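Local coordinates for protein flap endonuclease 1 (Methanocaldococcus jannaschii, PDB 1A76) that cleaves 5'-flap structures in DNA replication and repair, acting as a magnesium-dependent structure-specific endonuclease and 5'-3' exonuclease, at residues K22-D27 against A168-D173; M29-Q34 against P75-D80; G60-T65 against S140-P145; A161-V166 against D272-S277; V184-T189 against E196-N201. One frame throughout, in Å; residues are numbered along the deposited sequence.

Contact 1. Residues K22-D27 against A168-D173; sequences KKVAID and AVVSQD
Ala25 bonds to the residues flanking Val169: its N donates to Ala168 O at 2.9 Å and its O accepts from Val170 N at 2.9 Å. Two residues on, Asp27 N closes the parallel ladder on Val170 O (2.9 Å, 169° at the hydrogen). Side chains alternate across the sheet. On the face of Val24 and Ile26, Val170 holds CG2 anti to its carbonyl carbon, which lays that methyl against Val24 CB at 3.6 Å, while Val170 CB runs beside Ile26 CG1 at 4.0 Å. Ala25 and Val169 occupy the other face, against Ala157 of helix 153-162. Beyond the ladder the pairing turns polar. Ser171 CB packs on Asp27 CB at 3.9 Å, and one water joins Ser171 OG to Asp27 OD2, though both of its bonds are doubtfully short. The same OG accepts from Asp173 N at 3.1 Å, an ST turn, whereas Asp27 OD1 caps Asn30 N at the start of the next helix. With an alanine here, Asp173 N would probably lose its acceptor in the ST turn, leaving the turn less fixed. Acidic residues gathered at the C-terminal ends of parallel strands are characteristic of the PIN-like nuclease fold; here Asp27, whose side chain is about 4 Å from a bound manganese, and Asp173 are predicted ligands of the two magnesium sites.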
# COMPACT_ATOMS: atom_id res chain seq x y z
N LYS A 22 9.87 -13.04 10.70
CA LYS A 22 10.21 -11.77 10.07
C LYS A 22 9.28 -10.63 10.46
O LYS A 22 8.11 -10.83 10.79
CB LYS A 22 10.20 -11.90 8.54
CG LYS A 22 11.28 -12.82 7.94
CD LYS A 22 12.67 -12.58 8.54
CE LYS A 22 13.77 -13.08 7.60
NZ LYS A 22 14.87 -13.81 8.32
N LYS A 23 9.83 -9.42 10.44
CA LYS A 23 9.04 -8.23 10.73
C LYS A 23 8.74 -7.65 9.34
O LYS A 23 9.60 -7.71 8.45
CB LYS A 23 9.87 -7.22 11.52
CG LYS A 23 10.19 -7.65 12.96
CD LYS A 23 10.84 -6.50 13.73
CE LYS A 23 11.89 -7.00 14.71
NZ LYS A 23 12.11 -6.03 15.83
N VAL A 24 7.54 -7.12 9.15
CA VAL A 24 7.19 -6.54 7.84
C VAL A 24 6.40 -5.26 7.98
O VAL A 24 5.64 -5.08 8.93
CB VAL A 24 6.32 -7.50 6.97
CG1 VAL A 24 7.17 -8.63 6.40
CG2 VAL A 24 5.14 -8.07 7.81
N ALA A 25 6.57 -4.35 7.02
CA ALA A 25 5.81 -3.11 7.01
C ALA A 25 4.75 -3.36 5.93
O ALA A 25 5.07 -3.61 4.78
CB ALA A 25 6.69 -1.93 6.63
N ILE A 26 3.48 -3.31 6.32
CA ILE A 26 2.41 -3.54 5.36
C ILE A 26 1.92 -2.26 4.68
O ILE A 26 1.59 -1.29 5.36
CB ILE A 26 1.18 -4.20 6.02
CG1 ILE A 26 1.54 -5.59 6.54
CG2 ILE A 26 0.05 -4.32 4.98
CD1 ILE A 26 0.51 -6.16 7.46
N ASP A 27 1.88 -2.27 3.35
CA ASP A 27 1.36 -1.13 2.62
C ASP A 27 -0.16 -1.17 2.87
O ASP A 27 -0.89 -1.92 2.21
CB ASP A 27 1.65 -1.25 1.13
CG ASP A 27 1.10 -0.07 0.34
OD1 ASP A 27 0.08 0.51 0.75
OD2 ASP A 27 1.70 0.27 -0.70
N ALA A 168 10.88 -6.58 5.13
CA ALA A 168 10.32 -6.29 3.82
C ALA A 168 9.02 -5.50 3.89
O ALA A 168 8.43 -5.30 4.96
CB ALA A 168 10.08 -7.60 3.06
N VAL A 169 8.60 -5.06 2.71
CA VAL A 169 7.35 -4.34 2.56
C VAL A 169 6.36 -5.34 1.98
O VAL A 169 6.67 -6.06 1.02
CB VAL A 169 7.52 -3.14 1.57
CG1 VAL A 169 6.15 -2.58 1.18
CG2 VAL A 169 8.40 -2.07 2.21
N VAL A 170 5.19 -5.43 2.58
CA VAL A 170 4.16 -6.33 2.08
C VAL A 170 3.22 -5.50 1.19
O VAL A 170 2.69 -4.47 1.60
CB VAL A 170 3.37 -6.96 3.24
CG1 VAL A 170 2.12 -7.66 2.71
CG2 VAL A 170 4.26 -7.93 3.99
N SER A 171 3.06 -5.95 -0.06
CA SER A 171 2.21 -5.26 -1.01
C SER A 171 2.02 -6.10 -2.27
O SER A 171 2.78 -7.04 -2.51
CB SER A 171 2.85 -3.92 -1.39
OG SER A 171 2.08 -3.26 -2.39
N GLN A 172 1.01 -5.77 -3.07
CA GLN A 172 0.76 -6.50 -4.31
C GLN A 172 1.47 -5.80 -5.47
O GLN A 172 1.62 -6.36 -6.57
CB GLN A 172 -0.74 -6.57 -4.60
CG GLN A 172 -1.49 -7.48 -3.65
CD GLN A 172 -0.96 -8.89 -3.70
OE1 GLN A 172 -1.13 -9.60 -4.69
NE2 GLN A 172 -0.30 -9.31 -2.63
N ASP A 173 1.91 -4.57 -5.21
CA ASP A 173 2.60 -3.75 -6.19
C ASP A 173 4.12 -3.88 -6.07
O ASP A 173 4.64 -4.24 -5.01
CB ASP A 173 2.22 -2.28 -6.02
CG ASP A 173 0.81 -1.98 -6.48
OD1 ASP A 173 0.15 -2.88 -7.05
OD2 ASP A 173 0.35 -0.84 -6.28
O HOH W 1 3.05 -0.92 -2.45
O HOH W 2 -0.16 -4.41 1.52

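Contact 2. Residues M29-Q34 against P75-D80; sequences MNALYQ and PIWVFD
Met29 reaches from the first turn of its helix to the end of strand 75-79, meeting Asp80 with its root and Phe79 with its tip. Its CB lies 4.0 Å from Asp80 OD2, and CG comes closer to the same oxygen, at 3.4 Å. From there the chain folds back, bent at chi2 (-66°) and again at chi3, carrying SD away from the carboxylate and delivering CE to the rim of the Phe79 ring. CE sits near the ring plane, 3.2 Å from Phe79 CD1, a tight edge contact made at about a right angle between the two side chains. Further along the helix, Leu32 CD2 approaches the same ring edge, 3.8 Å from Phe79 CE1, while its CD1 turns to Trp77. Ala31 CB meets the six-membered part of the indole obliquely, 3.8 Å from Trp77 CZ3. A water links the two backbones, accepting from Met29 N and lying 2.7 Å from Val78 O, with Asp80 OD1 also beside it. Asp80 OD1 has a stronger partner in Gly153 N. Shortening the methionine to an alanine is likely to open a gap beside the Phe79 rim and uncover the flank of the Asp80 carboxylate. The helix crosses the strand at 91°, and helix 129-142 supplies Leu139 to both aromatic rings. The chemistry is thus an apolar seam that ends in a hydrated acidic corner: the CB and CG methylenes of Met29 border the carboxylate of Asp80, a predicted magnesium ligand whose side chain is about 4 Å from a bound manganese.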
# COMPACT_ATOMS: atom_id res chain seq x y z
N MET A 29 -2.94 0.94 2.41
CA MET A 29 -3.95 1.20 1.39
C MET A 29 -3.94 0.11 0.34
O MET A 29 -4.99 -0.27 -0.15
CB MET A 29 -3.73 2.57 0.76
CG MET A 29 -3.91 3.70 1.75
SD MET A 29 -5.61 3.82 2.32
CE MET A 29 -5.47 3.04 3.89
N ASN A 30 -2.77 -0.39 -0.00
CA ASN A 30 -2.71 -1.44 -1.00
C ASN A 30 -3.46 -2.66 -0.48
O ASN A 30 -4.19 -3.31 -1.22
CB ASN A 30 -1.27 -1.85 -1.31
CG ASN A 30 -1.19 -2.77 -2.51
OD1 ASN A 30 -1.16 -3.98 -2.37
ND2 ASN A 30 -1.21 -2.19 -3.71
N ALA A 31 -3.26 -2.95 0.81
CA ALA A 31 -3.89 -4.08 1.46
C ALA A 31 -5.41 -3.93 1.50
O ALA A 31 -6.15 -4.86 1.20
CB ALA A 31 -3.33 -4.23 2.89
N LEU A 32 -5.86 -2.74 1.89
CA LEU A 32 -7.29 -2.45 1.97
C LEU A 32 -8.02 -2.61 0.65
O LEU A 32 -9.11 -3.17 0.61
CB LEU A 32 -7.50 -1.03 2.50
CG LEU A 32 -7.75 -0.96 4.02
CD1 LEU A 32 -7.26 -2.22 4.73
CD2 LEU A 32 -7.07 0.25 4.57
N TYR A 33 -7.43 -2.07 -0.42
CA TYR A 33 -8.02 -2.17 -1.74
C TYR A 33 -8.07 -3.65 -2.12
O TYR A 33 -9.06 -4.13 -2.68
CB TYR A 33 -7.18 -1.38 -2.75
CG TYR A 33 -7.38 0.12 -2.68
CD1 TYR A 33 -8.62 0.70 -2.98
CD2 TYR A 33 -6.32 0.97 -2.37
CE1 TYR A 33 -8.78 2.10 -2.97
CE2 TYR A 33 -6.47 2.35 -2.35
CZ TYR A 33 -7.70 2.91 -2.65
OH TYR A 33 -7.83 4.29 -2.63
N GLN A 34 -7.01 -4.38 -1.79
CA GLN A 34 -6.92 -5.81 -2.07
C GLN A 34 -8.04 -6.60 -1.39
O GLN A 34 -8.65 -7.46 -2.01
CB GLN A 34 -5.56 -6.36 -1.63
CG GLN A 34 -5.28 -7.78 -2.10
CD GLN A 34 -5.43 -7.94 -3.60
OE1 GLN A 34 -4.79 -7.22 -4.38
NE2 GLN A 34 -6.29 -8.87 -4.01
N PRO A 75 3.71 -7.78 11.86
CA PRO A 75 3.47 -6.67 10.95
C PRO A 75 3.24 -5.32 11.62
O PRO A 75 2.81 -5.21 12.78
CB PRO A 75 2.23 -7.12 10.19
CG PRO A 75 1.43 -7.89 11.26
CD PRO A 75 2.43 -8.35 12.33
N ILE A 76 3.56 -4.27 10.86
CA ILE A 76 3.32 -2.92 11.30
C ILE A 76 2.61 -2.34 10.08
O ILE A 76 3.11 -2.44 8.96
CB ILE A 76 4.63 -2.14 11.61
CG1 ILE A 76 4.29 -0.69 11.96
CG2 ILE A 76 5.60 -2.22 10.43
CD1 ILE A 76 5.13 -0.09 13.06
N TRP A 77 1.42 -1.78 10.31
CA TRP A 77 0.63 -1.22 9.23
C TRP A 77 1.03 0.21 8.91
O TRP A 77 1.21 1.04 9.80
CB TRP A 77 -0.86 -1.30 9.59
CG TRP A 77 -1.42 -2.68 9.47
CD1 TRP A 77 -1.16 -3.75 10.29
CD2 TRP A 77 -2.30 -3.16 8.45
NE1 TRP A 77 -1.83 -4.86 9.84
CE2 TRP A 77 -2.54 -4.52 8.71
CE3 TRP A 77 -2.92 -2.57 7.34
CZ2 TRP A 77 -3.37 -5.31 7.90
CZ3 TRP A 77 -3.74 -3.35 6.53
CH2 TRP A 77 -3.96 -4.71 6.82
N VAL A 78 1.17 0.50 7.62
CA VAL A 78 1.55 1.84 7.19
C VAL A 78 0.46 2.45 6.33
O VAL A 78 0.10 1.93 5.27
CB VAL A 78 2.87 1.82 6.40
CG1 VAL A 78 3.36 3.23 6.19
CG2 VAL A 78 3.91 1.03 7.15
N PHE A 79 -0.07 3.58 6.79
CA PHE A 79 -1.12 4.27 6.07
C PHE A 79 -0.60 5.53 5.39
O PHE A 79 0.48 6.01 5.70
CB PHE A 79 -2.27 4.56 7.03
CG PHE A 79 -2.97 3.32 7.51
CD1 PHE A 79 -3.99 2.74 6.76
CD2 PHE A 79 -2.59 2.70 8.70
CE1 PHE A 79 -4.63 1.57 7.18
CE2 PHE A 79 -3.21 1.54 9.14
CZ PHE A 79 -4.23 0.97 8.38
N ASP A 80 -1.38 6.02 4.43
CA ASP A 80 -1.00 7.20 3.66
C ASP A 80 -1.16 8.50 4.44
O ASP A 80 -0.42 9.46 4.22
CB ASP A 80 -1.86 7.31 2.39
CG ASP A 80 -1.41 6.39 1.28
OD1 ASP A 80 -0.31 5.82 1.37
OD2 ASP A 80 -2.16 6.22 0.30
O HOH W 3 -0.69 3.04 2.99

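Contact 3. Residues G60-T65 against S140-P145; sequences GVFYKT and SLMGIP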
# COMPACT_ATOMS: atom_id res chain seq x y z
N GLY A 60 -10.42 -8.46 6.39
CA GLY A 60 -9.04 -8.75 6.04
C GLY A 60 -8.06 -8.25 7.09
O GLY A 60 -7.09 -8.93 7.42
N VAL A 61 -8.31 -7.06 7.63
CA VAL A 61 -7.44 -6.48 8.64
C VAL A 61 -7.32 -7.41 9.85
O VAL A 61 -6.22 -7.72 10.33
CB VAL A 61 -7.99 -5.10 9.10
CG1 VAL A 61 -7.25 -4.60 10.32
CG2 VAL A 61 -7.88 -4.11 7.96
N PHE A 62 -8.47 -7.86 10.34
CA PHE A 62 -8.54 -8.73 11.51
C PHE A 62 -7.94 -10.10 11.27
O PHE A 62 -6.92 -10.45 11.86
CB PHE A 62 -10.01 -8.87 11.94
CG PHE A 62 -10.20 -9.65 13.21
CD1 PHE A 62 -9.73 -9.15 14.43
CD2 PHE A 62 -10.86 -10.88 13.20
CE1 PHE A 62 -9.91 -9.86 15.61
CE2 PHE A 62 -11.05 -11.61 14.37
CZ PHE A 62 -10.57 -11.10 15.59
N TYR A 63 -8.56 -10.88 10.39
CA TYR A 63 -8.12 -12.24 10.08
C TYR A 63 -6.77 -12.37 9.40
O TYR A 63 -6.00 -13.29 9.73
CB TYR A 63 -9.18 -12.96 9.22
CG TYR A 63 -10.46 -13.20 9.99
CD1 TYR A 63 -10.50 -14.10 11.06
CD2 TYR A 63 -11.62 -12.48 9.70
CE1 TYR A 63 -11.64 -14.28 11.82
CE2 TYR A 63 -12.78 -12.65 10.46
CZ TYR A 63 -12.78 -13.55 11.52
OH TYR A 63 -13.89 -13.69 12.30
N LYS A 64 -6.47 -11.47 8.46
CA LYS A 64 -5.18 -11.52 7.77
C LYS A 64 -4.05 -11.22 8.74
O LYS A 64 -3.03 -11.89 8.73
CB LYS A 64 -5.13 -10.51 6.62
CG LYS A 64 -4.46 -11.03 5.36
CD LYS A 64 -5.20 -12.24 4.81
CE LYS A 64 -4.23 -13.38 4.51
NZ LYS A 64 -4.61 -14.14 3.28
N THR A 65 -4.24 -10.21 9.59
CA THR A 65 -3.21 -9.85 10.56
C THR A 65 -2.95 -11.00 11.56
O THR A 65 -1.79 -11.27 11.90
CB THR A 65 -3.60 -8.57 11.34
OG1 THR A 65 -3.71 -7.46 10.44
CG2 THR A 65 -2.54 -8.23 12.39
N SER A 140 -5.89 -0.62 16.45
CA SER A 140 -5.57 -0.15 17.80
C SER A 140 -6.20 -1.10 18.82
O SER A 140 -5.59 -1.45 19.83
CB SER A 140 -6.13 1.25 18.01
OG SER A 140 -7.51 1.18 18.29
N LEU A 141 -7.43 -1.51 18.55
CA LEU A 141 -8.13 -2.43 19.44
C LEU A 141 -7.38 -3.75 19.45
O LEU A 141 -7.31 -4.43 20.48
CB LEU A 141 -9.57 -2.65 18.95
CG LEU A 141 -10.50 -1.46 19.17
CD1 LEU A 141 -11.88 -1.79 18.63
CD2 LEU A 141 -10.55 -1.11 20.66
N MET A 142 -6.81 -4.11 18.31
CA MET A 142 -6.08 -5.36 18.19
C MET A 142 -4.67 -5.30 18.77
O MET A 142 -3.99 -6.32 18.88
CB MET A 142 -6.00 -5.78 16.72
CG MET A 142 -7.33 -6.16 16.10
SD MET A 142 -7.11 -6.45 14.34
CE MET A 142 -5.99 -7.83 14.33
N GLY A 143 -4.25 -4.10 19.16
CA GLY A 143 -2.93 -3.91 19.74
C GLY A 143 -1.83 -3.95 18.70
O GLY A 143 -0.64 -4.12 19.04
N ILE A 144 -2.24 -3.83 17.44
CA ILE A 144 -1.31 -3.87 16.30
C ILE A 144 -0.91 -2.44 15.93
O ILE A 144 -1.75 -1.61 15.62
CB ILE A 144 -1.97 -4.52 15.06
CG1 ILE A 144 -2.61 -5.87 15.42
CG2 ILE A 144 -0.93 -4.65 13.94
CD1 ILE A 144 -1.67 -6.88 16.07
N PRO A 145 0.40 -2.17 15.89
CA PRO A 145 0.90 -0.83 15.55
C PRO A 145 0.77 -0.40 14.09
O PRO A 145 0.92 -1.22 13.17
CB PRO A 145 2.35 -0.87 16.00
CG PRO A 145 2.74 -2.31 15.79
CD PRO A 145 1.51 -3.11 16.12
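Val61 O is gripped twice from one turn further along its helix, by Thr65 OG1 at 2.5 Å and by Thr65 N at 3.3 Å, with Met142 CE lying beside it. The hydroxyl approaches in the carbonyl plane, although so short a separation makes the exact length doubtful. OG1 also takes a weak hydrogen bond from Trp77 NE1. This pairing fixes the threonine rotation: with OG1 on the side of the backbone N (chi1 -62°), CG2 is sent outward and meets Ile144 CG1 tip to tip at 3.8 Å. Met142 lies alongside, touching Phe62 and Thr65. Its chain is extended as far as SD and bends only at chi3 (63°), so that SD passes the Phe62 ring and CE turns in over the helix backbone. SD is 3.8 Å from Phe62 CD1 and 5.1 Å from the ring centroid, 78° off the normal, a Met-aromatic contact at the ring edge. CE settles 3.7 Å from Phe62 O and 3.9 Å from Thr65 CB. One thioether thus touches a ring, a threonine and helical carbonyls, with no polar bond across the contact. Gly143, with positive phi, ends the second helix in a Schellman motif, and Ile144, just beyond it, lies against Thr65. The contact therefore joins helix 56-70 of the N-domain to the C-terminal end of helix 129-142 of the I-domain; Ile286 of helix 283-292 touches both Phe62 and Met142, and Pro145 pairs through its backbone with Trp77 of strand 74-79.

Contact 4. Residues A161-V166 against D272-S277; sequences AKKGDV and DNYSLS
The Tyr274 ring meets Asp165 at its hydroxyl edge: OD2 lies near the ring plane and accepts from Tyr274 OH at 2.4 Å, a separation short enough that its exact value is doubtful. The carboxylate stands nearly upright to the ring, the two planes 79° apart. Over one ring face, offset toward the rim, sits Asp272 O, 3.7 Å above the plane. Tyrosine CG lies between its backbone N and carbonyl carbon (chi1 57°), a crowded position that turns the ring toward 161-166. Lys163 comes from the opposite direction, CE 3.3 Å from Tyr274 OH, and bends at chi3 to bring NZ to Asp272 OD1 at 2.6 Å. This salt bridge uses the anti side of the carboxylate, 26° out of its plane; Tyr159 OH also bonds to OD1. A longer bridge to Asp165 OD2 leaves the lysine between two acids, and its charge probably eases their mutual repulsion. Leu276 CD2 lies 3.1 Å from Asp165 O and also reaches Val166 CG1 (4.3 Å). The contact lies at the surface, where the turn after helix 153-162, closed by a Schellman motif at Gly164, meets the loop between helices 258-266 and 283-292, next to strand 23-27.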
# COMPACT_ATOMS: atom_id res chain seq x y z
N ALA A 161 12.01 -0.40 5.83
CA ALA A 161 12.68 -1.63 5.42
C ALA A 161 14.14 -1.33 5.15
O ALA A 161 15.03 -2.09 5.53
CB ALA A 161 12.00 -2.21 4.18
N LYS A 162 14.40 -0.21 4.47
CA LYS A 162 15.77 0.17 4.16
C LYS A 162 16.58 0.32 5.44
O LYS A 162 17.73 -0.13 5.52
CB LYS A 162 15.78 1.47 3.36
CG LYS A 162 15.84 1.24 1.85
CD LYS A 162 15.25 2.40 1.07
CE LYS A 162 16.24 3.54 0.94
NZ LYS A 162 15.59 4.85 1.27
N LYS A 163 15.97 0.92 6.46
CA LYS A 163 16.64 1.12 7.76
C LYS A 163 16.88 -0.17 8.52
O LYS A 163 17.64 -0.18 9.49
CB LYS A 163 15.81 2.04 8.65
CG LYS A 163 15.57 3.42 8.09
CD LYS A 163 15.36 4.41 9.21
CE LYS A 163 14.28 3.94 10.16
NZ LYS A 163 14.23 4.81 11.37
N GLY A 164 16.20 -1.25 8.13
CA GLY A 164 16.38 -2.51 8.84
C GLY A 164 15.42 -2.72 9.99
O GLY A 164 15.56 -3.68 10.75
N ASP A 165 14.43 -1.84 10.12
CA ASP A 165 13.45 -1.97 11.18
C ASP A 165 12.51 -3.13 10.85
O ASP A 165 11.93 -3.76 11.75
CB ASP A 165 12.67 -0.66 11.34
CG ASP A 165 13.45 0.37 12.13
OD1 ASP A 165 14.54 0.04 12.65
OD2 ASP A 165 12.96 1.51 12.23
N VAL A 166 12.34 -3.39 9.56
CA VAL A 166 11.51 -4.50 9.09
C VAL A 166 12.27 -5.17 7.95
O VAL A 166 13.09 -4.54 7.29
CB VAL A 166 10.13 -4.02 8.57
CG1 VAL A 166 9.30 -3.46 9.71
CG2 VAL A 166 10.32 -2.97 7.46
N ASP A 272 10.27 8.90 11.56
CA ASP A 272 10.87 7.92 12.45
C ASP A 272 9.97 7.73 13.67
O ASP A 272 10.22 6.88 14.51
CB ASP A 272 12.25 8.39 12.91
CG ASP A 272 13.27 8.37 11.79
OD1 ASP A 272 13.48 7.28 11.23
OD2 ASP A 272 13.85 9.42 11.48
N ASN A 273 8.91 8.54 13.74
CA ASN A 273 7.98 8.47 14.85
C ASN A 273 6.97 7.33 14.76
O ASN A 273 5.85 7.51 14.29
CB ASN A 273 7.22 9.79 14.99
CG ASN A 273 6.57 9.95 16.34
OD1 ASN A 273 6.72 9.09 17.22
ND2 ASN A 273 5.84 11.04 16.53
N TYR A 274 7.38 6.15 15.20
CA TYR A 274 6.51 4.99 15.19
C TYR A 274 7.11 3.95 16.12
O TYR A 274 8.23 4.11 16.60
CB TYR A 274 6.38 4.41 13.77
CG TYR A 274 7.70 4.04 13.13
CD1 TYR A 274 8.40 2.91 13.55
CD2 TYR A 274 8.24 4.81 12.11
CE1 TYR A 274 9.62 2.57 12.98
CE2 TYR A 274 9.46 4.48 11.53
CZ TYR A 274 10.14 3.36 11.96
OH TYR A 274 11.34 3.03 11.38
N SER A 275 6.36 2.88 16.38
CA SER A 275 6.82 1.81 17.24
C SER A 275 6.36 0.48 16.66
O SER A 275 5.27 0.39 16.11
CB SER A 275 6.27 1.97 18.66
OG SER A 275 6.79 0.97 19.51
N LEU A 276 7.20 -0.53 16.79
CA LEU A 276 6.90 -1.86 16.28
C LEU A 276 6.32 -2.72 17.41
O LEU A 276 5.97 -3.88 17.20
CB LEU A 276 8.18 -2.49 15.73
CG LEU A 276 8.70 -1.93 14.40
CD1 LEU A 276 9.17 -0.50 14.60
CD2 LEU A 276 9.85 -2.80 13.90
N SER A 277 6.22 -2.13 18.60
CA SER A 277 5.71 -2.83 19.77
C SER A 277 4.25 -3.23 19.63
O SER A 277 3.43 -2.46 19.12
CB SER A 277 5.86 -1.94 21.01
OG SER A 277 7.20 -1.86 21.44

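Contact 5. Residues V184-T189 against E196-N201; sequences VVRNLT and ELIELN
Strands 184-186 and 196-199 pack tightly through their backbones. Val184 and Ile198 form a hydrogen-bonded antiparallel pair, Val184 N to Ile198 O at 3.0 Å and Ile198 N to Val184 O at 2.9 Å. Arg186 and Glu196 form the next, with Arg186 N to Glu196 O at 2.7 Å. Between them stands the non-hydrogen-bonded pair of Val185 and Leu197, where Val185 CA comes within 3.1 Å of Glu196 O. On that face Val185 CG2 presses on Leu197 CD1 at 3.6 Å. The other face carries Val184 and Ile198 side by side, and Ile198 CD1 lies 3.8 Å from Arg186 CG. The partly exposed end is held by polar bonds more than by close apolar fit. There Arg186 and Glu196 run alongside each other, and the arginine chain bends at chi3 (-44°) to offer NE to Glu196 OE2 at 3.0 Å. The carboxylate is met from above its plane, 59° out, while OE2 lies near the guanidinium plane; the two groups are turned 53° apart and share a single bond. OE2 has further partners in Lys11 and Tyr174, and Arg186 NH1 bonds to Gln172 O, which places the guanidinium beside the Asp173 turn. This is a beta hairpin of the I-domain; in the mixed sheet strand 168-170 neighbours strand 183-186 and strand 12-13 neighbours strand 196-199, which runs on from Glu199 into helix 200-207.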
# COMPACT_ATOMS: atom_id res chain seq x y z
N VAL A 184 10.45 -6.89 -1.17
CA VAL A 184 9.01 -6.75 -1.26
C VAL A 184 8.48 -8.18 -1.27
O VAL A 184 9.09 -9.08 -1.85
CB VAL A 184 8.57 -6.06 -2.59
CG1 VAL A 184 7.07 -6.27 -2.81
CG2 VAL A 184 8.90 -4.57 -2.53
N VAL A 185 7.37 -8.41 -0.57
CA VAL A 185 6.77 -9.74 -0.57
C VAL A 185 5.31 -9.58 -0.97
O VAL A 185 4.56 -8.85 -0.32
CB VAL A 185 6.83 -10.41 0.81
CG1 VAL A 185 6.21 -11.81 0.71
CG2 VAL A 185 8.27 -10.50 1.29
N ARG A 186 4.93 -10.25 -2.05
CA ARG A 186 3.57 -10.20 -2.57
C ARG A 186 2.80 -11.48 -2.24
O ARG A 186 3.40 -12.47 -1.81
CB ARG A 186 3.60 -10.01 -4.08
CG ARG A 186 4.48 -8.84 -4.54
CD ARG A 186 4.07 -8.42 -5.94
NE ARG A 186 3.86 -9.61 -6.74
CZ ARG A 186 2.73 -9.95 -7.36
NH1 ARG A 186 1.67 -9.17 -7.30
NH2 ARG A 186 2.68 -11.09 -8.01
N ASN A 187 1.48 -11.41 -2.43
CA ASN A 187 0.56 -12.52 -2.17
C ASN A 187 0.42 -13.01 -0.74
O ASN A 187 0.33 -14.22 -0.50
CB ASN A 187 0.89 -13.71 -3.06
CG ASN A 187 0.86 -13.33 -4.52
OD1 ASN A 187 0.05 -12.50 -4.92
ND2 ASN A 187 1.73 -13.93 -5.31
N LEU A 188 0.39 -12.08 0.20
CA LEU A 188 0.17 -12.42 1.60
C LEU A 188 -1.24 -11.90 1.91
O LEU A 188 -2.01 -12.56 2.61
CB LEU A 188 1.20 -11.76 2.53
CG LEU A 188 2.60 -12.38 2.60
CD1 LEU A 188 3.45 -11.65 3.63
CD2 LEU A 188 2.51 -13.87 2.96
N THR A 189 -1.58 -10.73 1.35
CA THR A 189 -2.91 -10.13 1.57
C THR A 189 -3.99 -10.82 0.73
O THR A 189 -5.19 -10.65 0.97
CB THR A 189 -2.91 -8.61 1.26
OG1 THR A 189 -2.39 -8.38 -0.05
CG2 THR A 189 -2.07 -7.87 2.28
N GLU A 196 5.43 -14.28 -2.86
CA GLU A 196 6.50 -14.00 -3.80
C GLU A 196 7.45 -12.93 -3.26
O GLU A 196 7.02 -11.82 -2.90
CB GLU A 196 5.92 -13.55 -5.14
CG GLU A 196 6.91 -12.80 -6.04
CD GLU A 196 6.31 -12.44 -7.39
OE1 GLU A 196 5.93 -13.37 -8.13
OE2 GLU A 196 6.20 -11.24 -7.71
N LEU A 197 8.73 -13.26 -3.23
CA LEU A 197 9.73 -12.32 -2.75
C LEU A 197 10.53 -11.72 -3.89
O LEU A 197 10.96 -12.42 -4.82
CB LEU A 197 10.68 -13.03 -1.77
CG LEU A 197 11.90 -12.22 -1.31
CD1 LEU A 197 11.45 -11.15 -0.33
CD2 LEU A 197 12.93 -13.14 -0.69
N ILE A 198 10.70 -10.40 -3.83
CA ILE A 198 11.49 -9.67 -4.82
C ILE A 198 12.59 -8.97 -4.03
O ILE A 198 12.31 -8.17 -3.13
CB ILE A 198 10.66 -8.58 -5.57
CG1 ILE A 198 9.49 -9.22 -6.33
CG2 ILE A 198 11.57 -7.86 -6.58
CD1 ILE A 198 8.14 -9.01 -5.68
N GLU A 199 13.84 -9.29 -4.33
CA GLU A 199 14.98 -8.66 -3.67
C GLU A 199 15.57 -7.65 -4.64
O GLU A 199 16.05 -8.03 -5.70
CB GLU A 199 16.06 -9.69 -3.31
CG GLU A 199 16.95 -9.25 -2.14
CD GLU A 199 18.29 -9.97 -2.09
OE1 GLU A 199 18.36 -11.14 -2.52
OE2 GLU A 199 19.27 -9.36 -1.60
N LEU A 200 15.54 -6.37 -4.26
CA LEU A 200 16.05 -5.29 -5.11
C LEU A 200 17.48 -5.52 -5.60
O LEU A 200 17.78 -5.33 -6.78
CB LEU A 200 15.95 -3.95 -4.37
CG LEU A 200 16.33 -2.65 -5.12
CD1 LEU A 200 15.40 -2.43 -6.33
CD2 LEU A 200 16.24 -1.46 -4.17
N ASN A 201 18.37 -5.94 -4.70
CA ASN A 201 19.75 -6.20 -5.07
C ASN A 201 19.80 -7.23 -6.19
O ASN A 201 20.59 -7.09 -7.12
CB ASN A 201 20.56 -6.71 -3.88
CG ASN A 201 22.05 -6.64 -4.13
OD1 ASN A 201 22.60 -5.57 -4.36
ND2 ASN A 201 22.72 -7.79 -4.10

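Contacts 1, 2 and 5 share one mixed sheet, where strands 196-199, 183-186, 168-170, 23-27 and 74-79 lie in that order. Between centres, contact 1 is 8 Å from contact 5, 9 Å from contact 2 and 12 Å from contact 4, which joins the turn after helix 153-162 to a later loop; contact 3, 11 Å from contact 2, adds helices outside the sheet. Along the chain, contacts 2 and 3 alternate within the span of contact 1, contacts 1 and 4 alternate, and contact 5 falls within contact 4. Contacts 1 and 3 both join the N-domain to the I-domain, but contact 1, with Asp80 of contact 2, gathers the acids at the metals, while contact 3 lies away from them.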